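Local structure of dihydroorotate dehydrogenase (Schistosoma mansoni, 6UY4) at residues 82-96 / 102-115. The protein probably oxidises (S)-dihydroorotate to orotate with a quinone as electron acceptor, using bound FMN, in the de novo synthesis of pyrimidines. Residues are numbered along the deposited sequence; the frame is centred on the assembly and turned at random.
Sequences FDHPIGLAAGFDKDG and LLNAGFSHIEVGTV. With FMN (flavin mononucleotide), chain G.
L88 and I110 pair where strands 86-88 and 109-115, the first two of the TIM barrel, run parallel and close the barrel through a beta-alpha-beta crossover over helix 99-105. L88 N donates to H109 O (2.8 Å), and E111 N returns a bond to L88 O. Outside the barrel, L88 CB stands over the centre of the F107 ring, only 7° off the normal. With CG anti to the backbone N (chi1 -177°), the L88 branch is directed toward the helix side, CD1 meeting F107 CZ (4.0 Å) and CD2 meeting L102 CD1 (3.6 Å). G87 CA packs on one face of the H109 ring, 3.4 Å above its plane, and the edge of F82 meets the face of H109 in an offset edge-to-face pair, planes at 87°. At the N-terminal end of the two strands, H84 lies with one face against S108 CB, and its NE2 donates in the ring plane to O of G106 (2.6 Å), the positive-phi residue of the Schellman motif that ends helix 99-105. S108 N donates to I86 O (2.9 Å), while S108 OG lies near both H84 O and I86 O. At the C-terminal end, E111 extends along A90, and its carboxylate is bonded by Q352, Y196 and N169. G91 N donates to G113 O. FMN O2' donates to A90 O, and FMN N3 donates to T114 OG1 (2.7 Å), which is also hydrogen-bonded to N169 OD1.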
# COMPACT_ATOMS: atom_id res chain seq x y z
N PHE A 82 -10.21 11.26 -9.74
CA PHE A 82 -10.13 9.81 -9.66
C PHE A 82 -11.34 9.19 -10.34
O PHE A 82 -12.48 9.63 -10.11
CB PHE A 82 -10.05 9.34 -8.20
CG PHE A 82 -8.71 9.59 -7.55
CD1 PHE A 82 -8.39 10.84 -7.06
CD2 PHE A 82 -7.79 8.56 -7.43
CE1 PHE A 82 -7.16 11.07 -6.46
CE2 PHE A 82 -6.56 8.78 -6.83
CZ PHE A 82 -6.25 10.04 -6.34
N ASP A 83 -11.10 8.18 -11.17
CA ASP A 83 -12.20 7.47 -11.81
C ASP A 83 -13.08 6.78 -10.78
O ASP A 83 -14.30 6.68 -10.97
CB ASP A 83 -11.65 6.45 -12.81
CG ASP A 83 -12.73 5.84 -13.69
OD1 ASP A 83 -13.85 6.38 -13.72
OD2 ASP A 83 -12.45 4.81 -14.33
N HIS A 84 -12.49 6.31 -9.68
CA HIS A 84 -13.20 5.70 -8.57
C HIS A 84 -12.23 5.59 -7.40
O HIS A 84 -11.02 5.63 -7.59
CB HIS A 84 -13.76 4.32 -8.96
CG HIS A 84 -12.74 3.40 -9.57
ND1 HIS A 84 -11.92 2.59 -8.82
CD2 HIS A 84 -12.42 3.17 -10.87
CE1 HIS A 84 -11.14 1.90 -9.62
NE2 HIS A 84 -11.42 2.23 -10.87
N PRO A 85 -12.74 5.47 -6.17
CA PRO A 85 -11.85 5.51 -5.00
C PRO A 85 -10.96 4.28 -4.83
O PRO A 85 -10.22 4.22 -3.84
CB PRO A 85 -12.83 5.64 -3.82
CG PRO A 85 -14.09 5.03 -4.32
CD PRO A 85 -14.16 5.40 -5.77
N ILE A 86 -11.00 3.32 -5.74
CA ILE A 86 -10.30 2.04 -5.58
C ILE A 86 -8.98 2.09 -6.33
O ILE A 86 -8.96 2.35 -7.54
CB ILE A 86 -11.17 0.87 -6.05
CG1 ILE A 86 -12.54 0.93 -5.39
CG2 ILE A 86 -10.48 -0.46 -5.75
CD1 ILE A 86 -13.54 -0.02 -5.99
N GLY A 87 -7.88 1.80 -5.63
CA GLY A 87 -6.57 1.75 -6.24
C GLY A 87 -5.78 0.57 -5.70
O GLY A 87 -6.24 -0.16 -4.82
N LEU A 88 -4.58 0.40 -6.25
CA LEU A 88 -3.69 -0.69 -5.86
C LEU A 88 -2.69 -0.18 -4.83
O LEU A 88 -2.00 0.81 -5.06
CB LEU A 88 -2.96 -1.26 -7.07
CG LEU A 88 -2.04 -2.45 -6.78
CD1 LEU A 88 -2.83 -3.61 -6.18
CD2 LEU A 88 -1.31 -2.90 -8.04
N ALA A 89 -2.62 -0.87 -3.69
CA ALA A 89 -1.73 -0.46 -2.61
C ALA A 89 -0.27 -0.68 -3.00
O ALA A 89 0.05 -1.31 -4.01
CB ALA A 89 -2.06 -1.23 -1.33
N ALA A 90 0.62 -0.14 -2.17
CA ALA A 90 2.04 -0.25 -2.42
C ALA A 90 2.52 -1.68 -2.20
O ALA A 90 1.88 -2.48 -1.50
CB ALA A 90 2.83 0.71 -1.52
N GLY A 91 3.66 -2.00 -2.80
CA GLY A 91 4.29 -3.29 -2.65
C GLY A 91 4.11 -4.24 -3.82
O GLY A 91 4.84 -5.22 -3.92
N PHE A 92 3.14 -3.97 -4.70
CA PHE A 92 2.95 -4.81 -5.87
C PHE A 92 3.86 -4.37 -7.01
O PHE A 92 4.69 -5.16 -7.49
CB PHE A 92 1.48 -4.79 -6.31
CG PHE A 92 1.12 -5.87 -7.28
CD1 PHE A 92 1.21 -5.65 -8.64
CD2 PHE A 92 0.69 -7.11 -6.83
CE1 PHE A 92 0.88 -6.65 -9.54
CE2 PHE A 92 0.36 -8.11 -7.72
CZ PHE A 92 0.46 -7.88 -9.08
N ASP A 93 3.73 -3.12 -7.44
CA ASP A 93 4.64 -2.54 -8.43
C ASP A 93 5.75 -1.79 -7.69
O ASP A 93 5.80 -0.56 -7.65
CB ASP A 93 3.87 -1.64 -9.39
CG ASP A 93 4.68 -1.30 -10.62
OD1 ASP A 93 5.75 -1.91 -10.82
OD2 ASP A 93 4.24 -0.42 -11.39
N LYS A 94 6.65 -2.57 -7.09
CA LYS A 94 7.72 -2.00 -6.28
C LYS A 94 8.66 -1.14 -7.11
O LYS A 94 9.23 -0.17 -6.59
CB LYS A 94 8.51 -3.11 -5.59
CG LYS A 94 7.73 -3.94 -4.60
CD LYS A 94 8.55 -5.14 -4.13
CE LYS A 94 7.85 -5.91 -3.03
NZ LYS A 94 7.70 -5.09 -1.79
N ASP A 95 8.83 -1.47 -8.39
CA ASP A 95 9.83 -0.82 -9.23
C ASP A 95 9.21 -0.00 -10.36
O ASP A 95 9.95 0.50 -11.22
CB ASP A 95 10.79 -1.86 -9.80
CG ASP A 95 11.33 -2.79 -8.73
OD1 ASP A 95 11.63 -2.31 -7.62
OD2 ASP A 95 11.45 -4.01 -9.00
N GLY A 96 7.89 0.14 -10.38
CA GLY A 96 7.25 0.92 -11.43
C GLY A 96 7.36 0.31 -12.81
O GLY A 96 7.50 1.05 -13.80
N LEU A 102 -1.66 -1.90 -15.02
CA LEU A 102 -2.54 -1.99 -13.86
C LEU A 102 -3.56 -0.87 -13.84
O LEU A 102 -4.70 -1.07 -13.38
CB LEU A 102 -1.70 -1.99 -12.58
CG LEU A 102 -0.83 -3.23 -12.37
CD1 LEU A 102 0.24 -2.97 -11.33
CD2 LEU A 102 -1.69 -4.42 -11.99
N LEU A 103 -3.20 0.32 -14.32
CA LEU A 103 -4.18 1.39 -14.47
C LEU A 103 -5.22 1.03 -15.52
O LEU A 103 -6.42 1.27 -15.33
CB LEU A 103 -3.49 2.70 -14.83
CG LEU A 103 -2.84 3.48 -13.68
CD1 LEU A 103 -2.20 4.76 -14.21
CD2 LEU A 103 -3.86 3.79 -12.60
N ASN A 104 -4.78 0.45 -16.64
CA ASN A 104 -5.71 -0.03 -17.65
C ASN A 104 -6.52 -1.22 -17.16
O ASN A 104 -7.60 -1.49 -17.71
CB ASN A 104 -4.96 -0.41 -18.93
CG ASN A 104 -4.24 0.77 -19.56
OD1 ASN A 104 -4.74 1.90 -19.53
ND2 ASN A 104 -3.07 0.51 -20.13
N ALA A 105 -6.04 -1.94 -16.14
CA ALA A 105 -6.75 -3.11 -15.65
C ALA A 105 -8.02 -2.75 -14.90
O ALA A 105 -8.96 -3.55 -14.85
CB ALA A 105 -5.84 -3.94 -14.75
N GLY A 106 -8.08 -1.55 -14.31
CA GLY A 106 -9.27 -1.14 -13.60
C GLY A 106 -9.01 -0.26 -12.40
O GLY A 106 -9.90 0.49 -11.97
N PHE A 107 -7.81 -0.34 -11.83
CA PHE A 107 -7.47 0.49 -10.69
C PHE A 107 -7.38 1.96 -11.09
O PHE A 107 -6.86 2.29 -12.16
CB PHE A 107 -6.14 0.05 -10.07
CG PHE A 107 -6.20 -1.29 -9.40
CD1 PHE A 107 -6.88 -1.45 -8.20
CD2 PHE A 107 -5.57 -2.39 -9.95
CE1 PHE A 107 -6.94 -2.68 -7.57
CE2 PHE A 107 -5.61 -3.62 -9.33
CZ PHE A 107 -6.30 -3.77 -8.14
N SER A 108 -7.89 2.83 -10.23
CA SER A 108 -7.85 4.26 -10.51
C SER A 108 -6.51 4.89 -10.16
O SER A 108 -6.17 5.94 -10.71
CB SER A 108 -8.97 4.99 -9.76
OG SER A 108 -8.79 4.88 -8.36
N HIS A 109 -5.76 4.29 -9.25
CA HIS A 109 -4.43 4.79 -8.92
C HIS A 109 -3.55 3.64 -8.47
O HIS A 109 -4.02 2.68 -7.86
CB HIS A 109 -4.49 5.89 -7.85
CG HIS A 109 -5.02 5.43 -6.52
ND1 HIS A 109 -6.36 5.36 -6.24
CD2 HIS A 109 -4.37 5.04 -5.40
CE1 HIS A 109 -6.53 4.93 -5.00
NE2 HIS A 109 -5.34 4.73 -4.47
N ILE A 110 -2.26 3.76 -8.78
CA ILE A 110 -1.25 2.78 -8.39
C ILE A 110 -0.23 3.48 -7.50
O ILE A 110 0.20 4.60 -7.80
CB ILE A 110 -0.56 2.15 -9.62
CG1 ILE A 110 -1.59 1.68 -10.64
CG2 ILE A 110 0.35 1.00 -9.20
CD1 ILE A 110 -2.52 0.61 -10.12
N GLU A 111 0.15 2.82 -6.42
CA GLU A 111 1.13 3.35 -5.47
C GLU A 111 2.43 2.59 -5.68
O GLU A 111 2.65 1.53 -5.11
CB GLU A 111 0.62 3.24 -4.04
CG GLU A 111 1.54 3.84 -2.99
CD GLU A 111 0.85 4.04 -1.66
OE1 GLU A 111 -0.28 4.58 -1.65
OE2 GLU A 111 1.42 3.66 -0.62
N VAL A 112 3.30 3.14 -6.54
CA VAL A 112 4.61 2.55 -6.77
C VAL A 112 5.44 2.64 -5.51
O VAL A 112 5.45 3.67 -4.82
CB VAL A 112 5.30 3.24 -7.96
CG1 VAL A 112 6.67 2.63 -8.21
CG2 VAL A 112 4.44 3.16 -9.21
N GLY A 113 6.14 1.56 -5.18
CA GLY A 113 6.94 1.51 -3.97
C GLY A 113 6.83 0.16 -3.28
O GLY A 113 6.09 -0.71 -3.74
N THR A 114 7.54 -0.02 -2.17
CA THR A 114 8.37 1.03 -1.56
C THR A 114 9.74 1.12 -2.22
O THR A 114 10.40 0.11 -2.46
CB THR A 114 8.54 0.77 -0.05
OG1 THR A 114 7.29 0.97 0.62
CG2 THR A 114 9.59 1.69 0.55
N VAL A 115 10.17 2.35 -2.51
CA VAL A 115 11.43 2.62 -3.18
C VAL A 115 12.42 3.16 -2.16
O VAL A 115 12.11 4.09 -1.41
CB VAL A 115 11.25 3.61 -4.35
CG1 VAL A 115 12.56 3.78 -5.11
CG2 VAL A 115 10.15 3.15 -5.28
N1 FMN G . 3.18 -1.61 1.98
C2 FMN G . 4.06 -0.56 1.81
O2 FMN G . 3.79 0.55 2.26
N3 FMN G . 5.25 -0.76 1.13
C4 FMN G . 5.56 -2.00 0.63
O4 FMN G . 6.62 -2.18 0.03
C4A FMN G . 4.67 -3.06 0.80
N5 FMN G . 4.98 -4.31 0.30
C5A FMN G . 4.09 -5.35 0.46
C6 FMN G . 4.41 -6.61 -0.05
C7 FMN G . 3.53 -7.67 0.12
C7M FMN G . 3.87 -9.02 -0.43
C8 FMN G . 2.33 -7.47 0.80
C8M FMN G . 1.37 -8.62 0.98
C9 FMN G . 2.01 -6.22 1.31
C9A FMN G . 2.90 -5.15 1.14
N10 FMN G . 2.59 -3.90 1.65
C10 FMN G . 3.48 -2.86 1.48
C1' FMN G . 1.31 -3.66 2.39
C2' FMN G . 0.19 -3.29 1.42
O2' FMN G . 0.59 -2.19 0.63
C3' FMN G . -1.08 -2.92 2.17
O3' FMN G . -0.78 -1.94 3.15
C4' FMN G . -1.72 -4.13 2.85
O4' FMN G . -1.34 -5.33 2.21
C5' FMN G . -3.23 -3.98 2.78
O5' FMN G . -3.87 -5.17 3.15
P FMN G . -4.73 -5.96 2.05
O1P FMN G . -5.37 -7.15 2.71
O2P FMN G . -5.78 -5.06 1.45
O3P FMN G . -3.80 -6.44 0.97